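Side-chain contact in cellulase (Bacillus sp. BG-CS10, PDB 5E09), which probably hydrolyses internal beta-1,4-glucosidic bonds of cellulose, joining a family 5 glycoside hydrolase barrel to carbohydrate-binding modules: residues A402-T405 against T411-V414. Residues are numbered along the deposited sequence; the frame is centred on the assembly and turned at random.
Sequences ALMT and TNAV
Asn412 reaches from the strand to the loop that follows the helix, and its OD1 accepts a hydrogen bond from the backbone N of Thr405 at 3.2 Å. The bond is nearly straight at the hydrogen (164°), yet the donor stands above the carbonyl plane, 38° out of it. With CG anti to its own carbonyl carbon (chi1 -75°), the amide swings toward Thr405 N. ND2 at its other end bonds Glu408 O, and this two-ended grip holds the flat group against rotation. Packing is closest at buried Met404, present as selenomethionine: the side chains of Met404 and Asn412 cross at about a right angle, Met404 CB lies 3.7 Å from Asn412 OD1, and the bend at chi3 returns CE to 4.0 Å from that oxygen. With an alanine here instead of Asn412, Thr405 N and Glu408 O would probably both lose this partner and the loop could shift more freely. Looser is the single apolar touch of Leu403 CB on Ala413 CB at 4.2 Å, while Thr405 faces solvent. Within the X2 domain, an immunoglobulin-like beta-sandwich, the contact ties the loop after helix 397-403 to strand 410-419, which pairs with strand 425-432; Met404 also packs there, on Leu429 and Asn431.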
loop_
_atom_site.group_PDB
_atom_site.type_symbol
_atom_site.label_atom_id
_atom_site.label_comp_id
_atom_site.label_asym_id
_atom_site.label_seq_id
_atom_site.Cartn_x
_atom_site.Cartn_y
_atom_site.Cartn_z
ATOM N N ALA A 402 17.718 33.071 6.308
ATOM C CA ALA A 402 17.812 32.897 7.751
ATOM C C ALA A 402 17.739 31.422 8.151
ATOM O O ALA A 402 18.439 30.985 9.067
ATOM C CB ALA A 402 16.711 33.696 8.453
ATOM N N LEU A 403 16.902 30.659 7.451
ATOM C CA LEU A 403 16.666 29.257 7.796
ATOM C C LEU A 403 17.767 28.315 7.324
ATOM O O LEU A 403 17.820 27.152 7.722
ATOM C CB LEU A 403 15.332 28.791 7.215
ATOM C CG LEU A 403 14.088 29.364 7.880
ATOM C CD1 LEU A 403 12.872 29.159 6.992
ATOM C CD2 LEU A 403 13.879 28.715 9.229
HETATM N N MSE A 404 18.651 28.805 6.473
HETATM C CA MSE A 404 19.603 27.908 5.851
HETATM C C MSE A 404 21.041 28.183 6.246
HETATM O O MSE A 404 21.351 29.201 6.861
HETATM C CB MSE A 404 19.438 27.973 4.337
HETATM C CG MSE A 404 18.041 27.562 3.921
HETATM SE SE MSE A 404 17.734 27.659 2.021
HETATM C CE MSE A 404 18.833 26.144 1.534
ATOM N N THR A 405 21.907 27.243 5.894
ATOM C CA THR A 405 23.311 27.295 6.245
ATOM C C THR A 405 24.141 27.041 4.999
ATOM O O THR A 405 24.078 25.954 4.426
ATOM C CB THR A 405 23.667 26.244 7.315
ATOM O OG1 THR A 405 22.720 26.308 8.386
ATOM C CG2 THR A 405 25.069 26.471 7.849
ATOM N N THR A 411 18.563 18.725 4.143
ATOM C CA THR A 411 17.452 19.418 4.736
ATOM C C THR A 411 17.979 20.343 5.787
ATOM O O THR A 411 18.573 19.908 6.722
ATOM C CB THR A 411 16.532 18.432 5.448
ATOM O OG1 THR A 411 16.175 17.397 4.559
ATOM C CG2 THR A 411 15.295 19.101 5.878
ATOM N N ASN A 412 17.758 21.625 5.617
ATOM C CA ASN A 412 18.226 22.603 6.556
ATOM C C ASN A 412 17.134 23.055 7.479
ATOM O O ASN A 412 17.390 23.601 8.494
ATOM C CB ASN A 412 18.756 23.829 5.822
ATOM C CG ASN A 412 20.102 23.616 5.193
ATOM O OD1 ASN A 412 20.707 24.540 4.737
ATOM N ND2 ASN A 412 20.566 22.416 5.168
ATOM N N ALA A 413 15.904 22.827 7.096
ATOM C CA ALA A 413 14.729 23.224 7.886
ATOM C C ALA A 413 13.446 22.578 7.408
ATOM O O ALA A 413 13.389 22.052 6.315
ATOM C CB ALA A 413 14.563 24.751 7.883
ATOM N N VAL A 414 12.420 22.628 8.250
ATOM C CA VAL A 414 11.091 22.134 7.893
ATOM C C VAL A 414 10.054 23.233 8.111
ATOM O O VAL A 414 9.859 23.704 9.232
ATOM C CB VAL A 414 10.710 20.884 8.711
ATOM C CG1 VAL A 414 9.267 20.505 8.453
ATOM C CG2 VAL A 414 11.662 19.730 8.379
#